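Local coordinates for type IV pilus biogenesis protein PilB (Streptococcus sanguinis, PDB 7B7P), which is a bimodular minor type IV pilin, with a metal-binding von Willebrand factor A-like module, that plays a direct role in adhesion, at residues Leu36-Phe41 against Lys144-Ala148; Lys45-Arg50 against Lys73-Asp77; Thr49-Tyr54 against Phe422-Pro426; Gln159-Ala163 against Gln272-Tyr278; Val255-Asp260 against Gly285-Leu291. All coordinates share one frame; numbering follows the deposited sequence.

Contact 1: Leu36-Phe41 against Lys144-Ala148; sequences LDDSKF and KKGIA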
# COMPACT_ATOMS: atom_id res chain seq x y z
N LEU A 36 -6.76 -3.34 -19.84
CA LEU A 36 -7.87 -2.42 -19.63
C LEU A 36 -9.19 -3.02 -20.09
O LEU A 36 -9.24 -3.72 -21.10
CB LEU A 36 -7.62 -1.11 -20.38
CG LEU A 36 -6.21 -0.54 -20.21
CD1 LEU A 36 -6.11 0.75 -20.99
CD2 LEU A 36 -5.88 -0.30 -18.75
N ASP A 37 -10.26 -2.72 -19.36
CA ASP A 37 -11.61 -3.02 -19.84
C ASP A 37 -12.15 -1.83 -20.64
O ASP A 37 -11.49 -0.79 -20.78
CB ASP A 37 -12.53 -3.40 -18.67
CG ASP A 37 -12.73 -2.28 -17.65
OD1 ASP A 37 -13.05 -1.13 -18.04
OD2 ASP A 37 -12.60 -2.55 -16.44
N ASP A 38 -13.36 -1.97 -21.17
CA ASP A 38 -13.92 -0.92 -22.04
C ASP A 38 -14.30 0.40 -21.28
O ASP A 38 -14.95 1.25 -21.89
CB ASP A 38 -15.12 -1.45 -22.82
CG ASP A 38 -16.32 -1.77 -21.93
OD1 ASP A 38 -16.22 -1.64 -20.69
OD2 ASP A 38 -17.38 -2.17 -22.49
N SER A 39 -13.97 0.60 -20.00
CA SER A 39 -14.18 1.91 -19.39
C SER A 39 -13.03 2.86 -19.71
O SER A 39 -13.25 4.08 -19.82
CB SER A 39 -14.36 1.75 -17.88
OG SER A 39 -13.16 2.01 -17.18
N LYS A 40 -11.81 2.35 -19.88
CA LYS A 40 -10.66 3.17 -20.25
C LYS A 40 -10.18 2.91 -21.68
O LYS A 40 -9.06 3.29 -22.02
CB LYS A 40 -9.50 2.96 -19.27
CG LYS A 40 -9.82 3.32 -17.83
CD LYS A 40 -8.57 3.74 -17.06
CE LYS A 40 -8.90 4.90 -16.12
NZ LYS A 40 -7.71 5.37 -15.34
N PHE A 41 -11.01 2.28 -22.52
CA PHE A 41 -10.73 2.20 -23.95
C PHE A 41 -12.02 1.89 -24.70
O PHE A 41 -12.71 0.92 -24.37
CB PHE A 41 -9.66 1.14 -24.26
CG PHE A 41 -9.23 1.12 -25.70
CD1 PHE A 41 -8.27 2.00 -26.16
CD2 PHE A 41 -9.80 0.23 -26.59
CE1 PHE A 41 -7.88 1.98 -27.48
CE2 PHE A 41 -9.41 0.20 -27.91
CZ PHE A 41 -8.45 1.08 -28.36
N LYS A 144 -15.75 -7.94 -16.09
CA LYS A 144 -15.56 -7.40 -17.43
C LYS A 144 -14.48 -8.18 -18.18
O LYS A 144 -13.63 -8.85 -17.58
CB LYS A 144 -15.17 -5.92 -17.37
CG LYS A 144 -16.13 -5.01 -16.66
CD LYS A 144 -17.10 -4.35 -17.63
CE LYS A 144 -16.89 -2.85 -17.68
NZ LYS A 144 -17.52 -2.27 -18.89
N LYS A 145 -14.50 -8.04 -19.51
CA LYS A 145 -13.67 -8.84 -20.40
C LYS A 145 -12.22 -8.36 -20.46
O LYS A 145 -11.30 -9.18 -20.34
CB LYS A 145 -14.26 -8.84 -21.81
CG LYS A 145 -14.05 -10.15 -22.54
CD LYS A 145 -14.36 -10.00 -24.03
CE LYS A 145 -15.08 -11.23 -24.59
NZ LYS A 145 -16.48 -11.34 -24.10
N GLY A 146 -11.97 -7.08 -20.68
CA GLY A 146 -10.58 -6.67 -20.84
C GLY A 146 -10.10 -6.80 -22.28
O GLY A 146 -9.55 -7.83 -22.68
N ILE A 147 -10.29 -5.73 -23.04
CA ILE A 147 -10.31 -5.79 -24.49
C ILE A 147 -9.24 -4.89 -25.11
O ILE A 147 -9.33 -4.55 -26.27
CB ILE A 147 -11.71 -5.44 -25.02
CG1 ILE A 147 -12.31 -4.27 -24.23
CG2 ILE A 147 -12.63 -6.64 -24.92
CD1 ILE A 147 -11.84 -2.91 -24.68
N ALA A 148 -8.25 -4.50 -24.32
CA ALA A 148 -7.29 -3.51 -24.76
C ALA A 148 -6.13 -3.49 -23.78
O ALA A 148 -6.23 -4.00 -22.66
CB ALA A 148 -7.92 -2.12 -24.86

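Contact 2: Lys45-Arg50 against Lys73-Asp77; sequences KQGLTR and KQDWD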
# COMPACT_ATOMS: atom_id res chain seq x y z
N LYS A 45 -9.56 8.28 -29.57
CA LYS A 45 -8.55 8.79 -28.66
C LYS A 45 -9.19 9.54 -27.50
O LYS A 45 -8.47 10.06 -26.63
CB LYS A 45 -7.55 9.70 -29.39
CG LYS A 45 -6.88 9.07 -30.59
CD LYS A 45 -5.75 9.95 -31.09
CE LYS A 45 -6.21 10.86 -32.21
NZ LYS A 45 -5.22 11.93 -32.51
N GLN A 46 -10.52 9.61 -27.46
CA GLN A 46 -11.27 10.23 -26.37
C GLN A 46 -11.20 9.34 -25.14
O GLN A 46 -11.91 8.33 -25.05
CB GLN A 46 -12.72 10.50 -26.77
CG GLN A 46 -12.93 11.30 -28.05
CD GLN A 46 -14.37 11.23 -28.56
OE1 GLN A 46 -14.94 10.14 -28.75
NE2 GLN A 46 -14.98 12.39 -28.79
N GLY A 47 -10.37 9.71 -24.18
CA GLY A 47 -10.27 8.98 -22.94
C GLY A 47 -8.84 8.55 -22.71
O GLY A 47 -8.43 8.29 -21.57
N LEU A 48 -8.06 8.51 -23.78
CA LEU A 48 -6.69 8.05 -23.69
C LEU A 48 -5.90 8.95 -22.75
O LEU A 48 -5.87 10.17 -22.91
CB LEU A 48 -6.04 8.01 -25.08
CG LEU A 48 -6.06 6.69 -25.86
CD1 LEU A 48 -7.41 5.99 -25.73
CD2 LEU A 48 -5.71 6.90 -27.33
N THR A 49 -5.28 8.33 -21.74
CA THR A 49 -4.43 9.02 -20.79
C THR A 49 -3.08 9.29 -21.45
O THR A 49 -2.49 8.41 -22.08
CB THR A 49 -4.26 8.16 -19.55
OG1 THR A 49 -5.54 7.72 -19.10
CG2 THR A 49 -3.56 8.93 -18.45
N ARG A 50 -2.59 10.52 -21.30
CA ARG A 50 -1.41 10.94 -22.06
C ARG A 50 -0.16 10.20 -21.59
O ARG A 50 -0.04 9.84 -20.42
CB ARG A 50 -1.19 12.45 -21.94
CG ARG A 50 -2.45 13.31 -21.91
CD ARG A 50 -2.21 14.53 -21.04
NE ARG A 50 -1.00 15.24 -21.48
CZ ARG A 50 -1.00 16.23 -22.36
NH1 ARG A 50 -2.14 16.67 -22.88
NH2 ARG A 50 0.16 16.80 -22.71
N LYS A 73 5.22 15.46 -30.74
CA LYS A 73 3.96 16.09 -31.14
C LYS A 73 2.90 15.99 -30.06
O LYS A 73 1.83 16.59 -30.20
CB LYS A 73 3.43 15.48 -32.46
CG LYS A 73 3.81 16.30 -33.70
CD LYS A 73 3.22 15.79 -35.02
CE LYS A 73 3.22 14.27 -35.12
NZ LYS A 73 4.59 13.70 -35.15
N GLN A 74 3.18 15.26 -28.97
CA GLN A 74 2.28 15.08 -27.83
C GLN A 74 0.88 14.66 -28.29
O GLN A 74 -0.14 15.29 -27.96
CB GLN A 74 2.23 16.35 -26.97
CG GLN A 74 3.49 16.58 -26.13
CD GLN A 74 3.31 16.18 -24.68
OE1 GLN A 74 2.24 16.37 -24.10
NE2 GLN A 74 4.37 15.64 -24.08
N ASP A 75 0.84 13.57 -29.04
CA ASP A 75 -0.41 12.98 -29.52
C ASP A 75 -0.16 11.50 -29.80
O ASP A 75 0.86 10.94 -29.37
CB ASP A 75 -0.92 13.75 -30.75
CG ASP A 75 -2.38 13.47 -31.04
OD1 ASP A 75 -3.22 13.66 -30.13
OD2 ASP A 75 -2.70 13.05 -32.17
N TRP A 76 -1.09 10.86 -30.51
CA TRP A 76 -1.02 9.44 -30.82
C TRP A 76 -0.97 9.22 -32.32
O TRP A 76 -1.64 9.91 -33.09
CB TRP A 76 -2.20 8.69 -30.19
CG TRP A 76 -2.08 8.62 -28.70
CD1 TRP A 76 -1.22 7.84 -27.98
CD2 TRP A 76 -2.81 9.40 -27.75
NE1 TRP A 76 -1.38 8.07 -26.64
CE2 TRP A 76 -2.36 9.02 -26.47
CE3 TRP A 76 -3.81 10.36 -27.84
CZ2 TRP A 76 -2.87 9.58 -25.30
CZ3 TRP A 76 -4.32 10.92 -26.69
CH2 TRP A 76 -3.84 10.52 -25.43
N ASP A 77 -0.15 8.24 -32.72
CA ASP A 77 0.08 7.90 -34.13
C ASP A 77 -0.77 6.68 -34.48
O ASP A 77 -0.28 5.55 -34.58
CB ASP A 77 1.57 7.64 -34.37
CG ASP A 77 2.42 8.82 -33.96
OD1 ASP A 77 1.90 9.96 -33.95
OD2 ASP A 77 3.61 8.62 -33.64

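Contact 3: Thr49-Tyr54 against Phe422-Pro426; sequences TREWSY and FVSGP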
# COMPACT_ATOMS: atom_id res chain seq x y z
N THR A 49 -5.28 8.33 -21.74
CA THR A 49 -4.43 9.02 -20.79
C THR A 49 -3.08 9.29 -21.45
O THR A 49 -2.49 8.41 -22.08
CB THR A 49 -4.26 8.16 -19.55
OG1 THR A 49 -5.54 7.72 -19.10
CG2 THR A 49 -3.56 8.93 -18.45
N ARG A 50 -2.59 10.52 -21.30
CA ARG A 50 -1.41 10.94 -22.06
C ARG A 50 -0.16 10.20 -21.59
O ARG A 50 -0.04 9.84 -20.42
CB ARG A 50 -1.19 12.45 -21.94
CG ARG A 50 -2.45 13.31 -21.91
CD ARG A 50 -2.21 14.53 -21.04
NE ARG A 50 -1.00 15.24 -21.48
CZ ARG A 50 -1.00 16.23 -22.36
NH1 ARG A 50 -2.14 16.67 -22.88
NH2 ARG A 50 0.16 16.80 -22.71
N GLU A 51 0.77 10.01 -22.52
CA GLU A 51 2.06 9.33 -22.37
C GLU A 51 1.94 7.82 -22.22
O GLU A 51 2.94 7.13 -21.94
CB GLU A 51 2.89 9.91 -21.22
CG GLU A 51 2.89 11.44 -21.18
CD GLU A 51 3.51 12.01 -19.92
OE1 GLU A 51 3.68 13.25 -19.86
OE2 GLU A 51 3.83 11.23 -19.00
N TRP A 52 0.74 7.27 -22.43
CA TRP A 52 0.54 5.83 -22.53
C TRP A 52 0.15 5.47 -23.95
O TRP A 52 -0.77 6.08 -24.52
CB TRP A 52 -0.53 5.37 -21.53
CG TRP A 52 -0.03 5.46 -20.14
CD1 TRP A 52 -0.24 6.48 -19.26
CD2 TRP A 52 0.79 4.50 -19.46
NE1 TRP A 52 0.40 6.21 -18.07
CE2 TRP A 52 1.04 5.00 -18.17
CE3 TRP A 52 1.33 3.26 -19.81
CZ2 TRP A 52 1.81 4.31 -17.23
CZ3 TRP A 52 2.10 2.57 -18.88
CH2 TRP A 52 2.33 3.10 -17.60
N SER A 53 0.85 4.50 -24.53
CA SER A 53 0.48 3.93 -25.81
C SER A 53 -0.51 2.79 -25.61
O SER A 53 -0.54 2.15 -24.56
CB SER A 53 1.73 3.44 -26.54
OG SER A 53 2.81 4.32 -26.29
N TYR A 54 -1.35 2.56 -26.62
CA TYR A 54 -2.47 1.64 -26.49
C TYR A 54 -2.55 0.69 -27.68
O TYR A 54 -2.14 1.03 -28.79
CB TYR A 54 -3.81 2.38 -26.36
CG TYR A 54 -4.01 3.18 -25.09
CD1 TYR A 54 -3.27 4.34 -24.84
CD2 TYR A 54 -4.94 2.79 -24.14
CE1 TYR A 54 -3.46 5.07 -23.69
CE2 TYR A 54 -5.14 3.52 -22.99
CZ TYR A 54 -4.39 4.66 -22.76
OH TYR A 54 -4.58 5.38 -21.61
N PHE A 422 0.34 1.80 -10.03
CA PHE A 422 -1.06 1.79 -10.40
C PHE A 422 -1.62 3.20 -10.58
O PHE A 422 -2.56 3.39 -11.36
CB PHE A 422 -1.86 1.04 -9.34
CG PHE A 422 -2.89 0.14 -9.90
CD1 PHE A 422 -4.11 0.63 -10.30
CD2 PHE A 422 -2.64 -1.22 -10.02
CE1 PHE A 422 -5.08 -0.22 -10.83
CE2 PHE A 422 -3.60 -2.08 -10.54
CZ PHE A 422 -4.82 -1.58 -10.94
N VAL A 423 -1.07 4.18 -9.87
CA VAL A 423 -1.62 5.53 -9.93
C VAL A 423 -0.96 6.35 -11.03
O VAL A 423 -1.61 7.21 -11.64
CB VAL A 423 -1.51 6.22 -8.55
CG1 VAL A 423 -0.07 6.72 -8.28
CG2 VAL A 423 -2.54 7.34 -8.44
N SER A 424 0.31 6.09 -11.33
CA SER A 424 0.91 6.64 -12.53
C SER A 424 0.27 6.06 -13.79
O SER A 424 0.39 6.65 -14.87
CB SER A 424 2.42 6.41 -12.54
OG SER A 424 2.98 6.57 -11.24
N GLY A 425 -0.43 4.94 -13.67
CA GLY A 425 -0.99 4.27 -14.82
C GLY A 425 -2.01 5.09 -15.58
O GLY A 425 -2.39 6.20 -15.19
N PRO A 426 -2.49 4.54 -16.70
CA PRO A 426 -3.48 5.19 -17.58
C PRO A 426 -4.81 5.48 -16.89
O PRO A 426 -5.46 4.53 -16.46
CB PRO A 426 -3.66 4.18 -18.71
CG PRO A 426 -2.42 3.32 -18.65
CD PRO A 426 -2.06 3.23 -17.22

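Contact 4: Gln159-Ala163 against Gln272-Tyr278; sequences QMNIA and QPAQLKY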
# COMPACT_ATOMS: atom_id res chain seq x y z
N GLN A 159 7.53 10.48 -11.35
CA GLN A 159 6.43 9.85 -10.63
C GLN A 159 5.93 10.76 -9.51
O GLN A 159 6.42 11.88 -9.31
CB GLN A 159 6.86 8.48 -10.10
CG GLN A 159 7.80 8.53 -8.89
CD GLN A 159 8.85 7.42 -8.89
OE1 GLN A 159 9.34 7.02 -9.94
NE2 GLN A 159 9.21 6.93 -7.70
N MET A 160 4.95 10.27 -8.77
CA MET A 160 4.38 11.01 -7.66
C MET A 160 5.32 10.95 -6.45
O MET A 160 6.24 10.14 -6.37
CB MET A 160 3.00 10.47 -7.32
CG MET A 160 1.96 10.77 -8.39
SD MET A 160 2.33 12.19 -9.45
CE MET A 160 3.20 11.44 -10.83
N ASN A 161 5.09 11.86 -5.51
CA ASN A 161 5.81 11.82 -4.24
C ASN A 161 5.05 10.94 -3.25
O ASN A 161 3.82 10.82 -3.31
CB ASN A 161 6.01 13.22 -3.68
CG ASN A 161 6.54 14.19 -4.72
OD1 ASN A 161 7.69 14.06 -5.15
ND2 ASN A 161 5.72 15.15 -5.13
N ILE A 162 5.80 10.31 -2.36
CA ILE A 162 5.25 9.38 -1.39
C ILE A 162 5.79 9.72 -0.01
O ILE A 162 7.01 9.86 0.17
CB ILE A 162 5.60 7.92 -1.75
CG1 ILE A 162 4.87 7.48 -3.02
CG2 ILE A 162 5.29 7.00 -0.58
CD1 ILE A 162 5.39 6.15 -3.59
N ALA A 163 4.90 9.84 0.96
CA ALA A 163 5.29 10.04 2.35
C ALA A 163 4.88 8.83 3.17
O ALA A 163 3.79 8.28 2.98
CB ALA A 163 4.67 11.31 2.92
N GLN A 272 2.51 17.06 4.62
CA GLN A 272 3.42 16.70 3.54
C GLN A 272 2.70 16.77 2.21
O GLN A 272 1.50 16.46 2.13
CB GLN A 272 3.98 15.30 3.74
CG GLN A 272 4.99 15.23 4.86
CD GLN A 272 6.21 16.08 4.58
OE1 GLN A 272 6.83 15.94 3.53
NE2 GLN A 272 6.56 16.96 5.51
N PRO A 273 3.39 17.19 1.14
CA PRO A 273 2.70 17.41 -0.14
C PRO A 273 2.41 16.13 -0.91
O PRO A 273 1.52 16.16 -1.78
CB PRO A 273 3.67 18.31 -0.92
CG PRO A 273 4.76 18.68 0.02
CD PRO A 273 4.78 17.66 1.11
N ALA A 274 3.12 15.04 -0.63
CA ALA A 274 3.00 13.76 -1.32
C ALA A 274 1.57 13.37 -1.67
O ALA A 274 0.64 13.67 -0.92
CB ALA A 274 3.63 12.64 -0.48
N GLN A 275 1.39 12.70 -2.80
CA GLN A 275 0.05 12.26 -3.18
C GLN A 275 -0.28 10.85 -2.69
O GLN A 275 -1.46 10.49 -2.62
CB GLN A 275 -0.08 12.35 -4.70
CG GLN A 275 -1.50 12.19 -5.23
CD GLN A 275 -1.58 11.10 -6.28
OE1 GLN A 275 -0.56 10.73 -6.87
NE2 GLN A 275 -2.79 10.59 -6.51
N LEU A 276 0.73 10.05 -2.34
CA LEU A 276 0.52 8.77 -1.68
C LEU A 276 1.06 8.88 -0.26
O LEU A 276 2.24 9.18 -0.08
CB LEU A 276 1.21 7.63 -2.44
CG LEU A 276 0.62 7.32 -3.82
CD1 LEU A 276 1.36 6.17 -4.50
CD2 LEU A 276 -0.84 7.01 -3.69
N LYS A 277 0.20 8.63 0.73
CA LYS A 277 0.56 8.79 2.14
C LYS A 277 0.27 7.51 2.92
O LYS A 277 -0.78 6.89 2.75
CB LYS A 277 -0.20 9.97 2.78
CG LYS A 277 0.04 11.31 2.10
CD LYS A 277 -0.83 12.39 2.75
CE LYS A 277 -0.84 13.67 1.92
NZ LYS A 277 -0.79 14.86 2.76
N TYR A 278 1.19 7.17 3.82
CA TYR A 278 1.16 5.87 4.48
C TYR A 278 1.51 6.00 5.95
O TYR A 278 2.43 6.72 6.32
CB TYR A 278 2.16 4.91 3.81
CG TYR A 278 1.79 4.56 2.39
CD1 TYR A 278 0.81 3.62 2.11
CD2 TYR A 278 2.43 5.18 1.32
CE1 TYR A 278 0.48 3.30 0.82
CE2 TYR A 278 2.10 4.87 0.03
CZ TYR A 278 1.13 3.93 -0.22
OH TYR A 278 0.80 3.63 -1.52

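Contact 5: Val255-Asp260 against Gly285-Leu291; sequences VTNPGD and GIPNAYL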
# COMPACT_ATOMS: atom_id res chain seq x y z
N VAL A 255 3.72 2.61 28.77
CA VAL A 255 2.63 1.72 28.36
C VAL A 255 2.34 1.91 26.87
O VAL A 255 3.20 2.38 26.12
CB VAL A 255 1.38 1.97 29.23
CG1 VAL A 255 1.59 1.38 30.61
CG2 VAL A 255 1.08 3.48 29.31
N THR A 256 1.15 1.55 26.41
CA THR A 256 0.87 1.45 24.97
C THR A 256 -0.33 2.32 24.62
O THR A 256 -1.47 1.96 24.91
CB THR A 256 0.65 -0.02 24.58
OG1 THR A 256 1.77 -0.80 25.03
CG2 THR A 256 0.50 -0.19 23.06
N ASN A 257 -0.07 3.46 23.96
CA ASN A 257 -1.08 4.46 23.63
C ASN A 257 -1.05 4.64 22.12
O ASN A 257 -0.55 5.66 21.61
CB ASN A 257 -0.81 5.78 24.36
CG ASN A 257 -1.96 6.81 24.23
OD1 ASN A 257 -2.82 6.68 23.36
ND2 ASN A 257 -1.97 7.83 25.10
N PRO A 258 -1.55 3.66 21.36
CA PRO A 258 -1.45 3.75 19.90
C PRO A 258 -2.22 4.92 19.30
O PRO A 258 -1.78 5.50 18.29
CB PRO A 258 -2.00 2.39 19.43
CG PRO A 258 -2.93 1.97 20.52
CD PRO A 258 -2.35 2.50 21.80
N GLY A 259 -3.35 5.30 19.89
CA GLY A 259 -4.06 6.48 19.41
C GLY A 259 -3.17 7.71 19.34
O GLY A 259 -3.17 8.44 18.34
N ASP A 260 -2.39 7.97 20.40
CA ASP A 260 -1.56 9.17 20.37
C ASP A 260 -0.46 9.04 19.32
O ASP A 260 -0.16 10.00 18.59
CB ASP A 260 -0.98 9.50 21.75
CG ASP A 260 -0.57 10.99 21.90
OD1 ASP A 260 -1.10 11.85 21.17
OD2 ASP A 260 0.31 11.31 22.72
N GLY A 285 1.83 -4.90 22.09
CA GLY A 285 1.09 -5.09 23.33
C GLY A 285 -0.36 -4.69 23.20
O GLY A 285 -0.78 -4.03 22.24
N ILE A 286 -1.13 -5.11 24.19
CA ILE A 286 -2.54 -4.74 24.23
C ILE A 286 -2.66 -3.23 24.47
O ILE A 286 -2.01 -2.69 25.39
CB ILE A 286 -3.25 -5.50 25.33
CG1 ILE A 286 -3.02 -7.01 25.21
CG2 ILE A 286 -4.73 -5.12 25.34
CD1 ILE A 286 -3.38 -7.71 26.54
N PRO A 287 -3.46 -2.53 23.68
CA PRO A 287 -3.75 -1.12 23.98
C PRO A 287 -4.23 -0.92 25.41
O PRO A 287 -5.14 -1.61 25.88
CB PRO A 287 -4.84 -0.76 22.96
CG PRO A 287 -4.63 -1.71 21.84
CD PRO A 287 -4.17 -3.00 22.48
N ASN A 288 -3.60 0.00 26.12
CA ASN A 288 -3.97 0.18 27.52
C ASN A 288 -3.81 1.62 27.98
O ASN A 288 -3.65 1.85 29.19
CB ASN A 288 -3.11 -0.74 28.46
CG ASN A 288 -1.62 -0.42 28.38
OD1 ASN A 288 -1.17 0.38 27.54
ND2 ASN A 288 -0.86 -1.00 29.28
N ALA A 289 -3.80 2.59 27.07
CA ALA A 289 -3.65 3.98 27.45
C ALA A 289 -4.32 4.86 26.39
O ALA A 289 -4.43 4.49 25.22
CB ALA A 289 -2.16 4.34 27.62
N TYR A 290 -4.76 6.04 26.83
CA TYR A 290 -5.38 7.03 25.94
C TYR A 290 -5.25 8.39 26.61
O TYR A 290 -4.98 8.47 27.81
CB TYR A 290 -6.85 6.68 25.63
CG TYR A 290 -7.71 6.48 26.90
CD1 TYR A 290 -7.78 5.24 27.54
CD2 TYR A 290 -8.43 7.54 27.45
CE1 TYR A 290 -8.54 5.07 28.69
CE2 TYR A 290 -9.18 7.38 28.59
CZ TYR A 290 -9.23 6.15 29.22
OH TYR A 290 -9.98 6.01 30.37
N LEU A 291 -5.40 9.45 25.83
CA LEU A 291 -5.40 10.81 26.35
C LEU A 291 -6.80 11.40 26.27
O LEU A 291 -7.52 11.15 25.30
CB LEU A 291 -4.42 11.70 25.58
CG LEU A 291 -2.97 11.30 25.82
CD1 LEU A 291 -2.00 12.14 25.04
CD2 LEU A 291 -2.69 11.38 27.30
O HOH W 1 2.18 -1.78 27.95

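Contact 1: Leu36-Phe41 against Lys144-Ala148
Lys-144 reaches over the turn formed by Asp-37 and Asp-38, its CB packing on Asp-37 CB at 3.9 Å before the chain bends twice and carries NZ to Asp-38 OD1. The two side chains meet at about a right angle in a salt bridge; the modelled separation is too short for its details to be trusted, although the opposite charges suit each other here. Gly-146 comes next, its CA 3.3 Å from Leu-36 O in a CA-H...O contact. Its backbone torsions (phi 87°, psi 89°) would press a side chain against the preceding carbonyl, so the absence of one fits the site. Ile-147 N then donates to the same Leu-36 O at 3.0 Å, while Ala-148 N reaches it only weakly. Ile-147 and Ala-148 thus both face Leu-36, a classic beta bulge where strand 148-152 joins strand 32-36 in the antiparallel part of the pilin module's sheet. With its CG1 between the backbone N and the carbonyl carbon (chi1 41°), Ile-147 brings CD1 to Asp-38 CA and to the edge of the Phe-41 ring. Ala-148 completes the pairing: its O accepts from Leu-36 N at 2.9 Å, nearly straight at hydrogen, and its small CB lets Phe-41 CD2 approach to 3.5 Å.

Contact 2: Lys45-Arg50 against Lys73-Asp77
Trp-76 presents one face of its indole to Leu-48, whose CB lies 3.7 Å from the centroid of the six-membered ring, a CH-pi contact only 24° off the ring normal. Leu-48 CD2 also lies over the indole, near the middle of the bicycle, so a branched aliphatic chain suits this flat partner. At the edge of the same ring, and near its plane, Thr-49 O approaches Trp-76 CZ2 at 3.4 Å. The pyrrole N-H is used elsewhere: Trp-76 NE1 donates to Trp-52 O, which helps to set the rotation of the indole. Lys-45 slides past the tryptophan in the opposite direction, its CD 3.8 Å from Trp-76 CE3. A bend at chi3 (-95°) then carries the ammonium to Asp-75, which it meets at about a right angle. Lys-45 NZ and Asp-75 OD2 form a salt bridge of 2.8 Å on the syn lone pair of the carboxylate. The lysine therefore serves twice, with methylenes against the ring and its charge on Asp-75. Arg-50 and Gln-74 also cross at about a right angle, their flat groups 39° apart. Lys-45 to Leu-48 form a type II beta turn, with Gly-47 taking the positive phi of its third position; through it the loop before strand 53-57 packs on the loop between strands 64-67 and 79-80, at the surface of the pilin module's sheet.

Contact 3: Thr49-Tyr54 against Phe422-Pro426
Pro-426 lays its ring over one face of the Trp-52 indole, with CG 3.6 Å from the centroid of the five-membered ring and 16° off its normal. This is a CH-pi contact, and the rigid, CH-rich pyrrolidine suits an electron-rich aromatic face. The indole N-H is also satisfied across the contact: Trp-52 NE1 donates to Ser-424 O at 3.2 Å, the oxygen lying slightly out of the ring plane and the bond bent to 140° at hydrogen. One tryptophan thereby grips both the Ser-424 carbonyl and Pro-426. Tyr-54 runs past the proline in the opposite direction, its OH 3.3 Å from Pro-426 CB. That hydroxyl accepts from Thr-49 N at 3.0 Å, which fixes the phenol against the start of the turn. Thr-49 itself packs CB against Pro-426 CA at 3.6 Å. Gly-425 suits the link, since a side chain there would strike Pro-426 CD. Beyond the two segments, Phe-34 meets Trp-52 edge-to-face, and Lys-40 and Lys-139 both donate to Pro-426 O. The tail that follows helix 402-424 thus packs, through Pro-426, on strands 32-36, 53-57 and 148-152 of the pilin module.

Contact 4: Gln159-Ala163 against Gln272-Tyr278
Tyr-278 turns the edge of its ring to Ile-162 and Ala-163: Ile-162 CG2 lies in the ring plane, 3.9 Å from Tyr-278 CE2, and Ala-163 O also sits near that plane. The hydroxyl is held apart from this pair, by Asp-419 of helix 402-424, and Ile-416 of that helix packs on the same side chain. Beside the ring, the branched aliphatic chains of Ile-162 and Leu-276 fill a buried layer, lying side by side and pointing the same way, as bridge partners in parallel strands do, with Ile-162 CG1 3.7 Å from Leu-276 CB. Ala-163 belongs to the other face of the sheet, where its CB meets Ala-274 CB at 3.8 Å; two small residues let the loop before strand 276-283 come close. The backbones are joined by Ala-163 N to Leu-276 O, 2.9 Å and almost on the carbonyl axis, and by a weaker bond from Tyr-278 N to Ala-163 O. Asn-161 O receives two weak bonds, from Gln-275 N and Leu-276 N. Lys-277 turns back so that NZ donates to Gln-272 O at 2.9 Å and to Leu-269 O, tying the strand to helix 258-270. Strand 162-169 is thus flanked by strands 212-219 and 276-283 in the central sheet of the von Willebrand factor A-like module, with helix 402-424 covering the face that bears Ile-162.

Contact 5: Val255-Asp260 against Gly285-Leu291
Thr-256 and Asn-288 grip each other twice. Thr-256 N donates to Asn-288 OD1 at 2.8 Å, in the carbonyl plane of the amide, and Asn-288 N returns a nearly straight bond of 3.1 Å to Thr-256 O. An asparagine suits this place because its side chain (chi1 62°) folds back beside its own backbone and offers an acceptor next to its N-H. The close packing continues along the strand: Ala-289 CB sits 3.8 Å from Val-255 CG2 and the same distance from Asn-257 CB, and Leu-291 CD1 lies against the carboxylate of Asp-260, which also pairs with Arg-263. Asn-257 is the N-cap of helix 258-270, its OD1 accepting from Asp-260 N, while its ND2 is spent on Thr-221 O. Pro-258 fits the first turn of the helix. Toward Gly-285 the contact is looser and wetter. A water lies 3.1 Å from Thr-256 OG1 and is only weakly bound to Asn-288 ND2, and Thr-256 CG2 comes no nearer than 4.1 Å to Gly-285 O. A magnesium ion lies about 3 Å from the Thr-256 side chain; Gly-285 neighbours Ser-173 and Asp-284, both seen to bind magnesium in a structure of this protein. The two bonds to Asn-288, one to its side-chain oxygen and one from its backbone N, therefore probably position the threonine at the metal ion-dependent adhesion site, consistent with its hydroxyl facing the water and the metal.

Contacts 1, 3 and 5 are largely buried, contact 4 is partly so, and contact 2 lies on the surface. The first three form one cluster in the pilin module: contacts 2 and 3 share Thr-49 and Arg-50, and Tyr-54 packs on Leu-36 and Phe-41 of contact 1. Contact 3 also touches contact 4 through Val-423, linking the two modules by way of helix 402-424. Contact 5 stands apart, its centre about 47 Å from that of contact 1, and alone lies beside the metal. Lysine-aspartate pairs occur in contacts 1 and 2, aromatic CH-pi packing in 2 and 3, parallel strand pairing in 4, and amide-to-backbone bonding in 5.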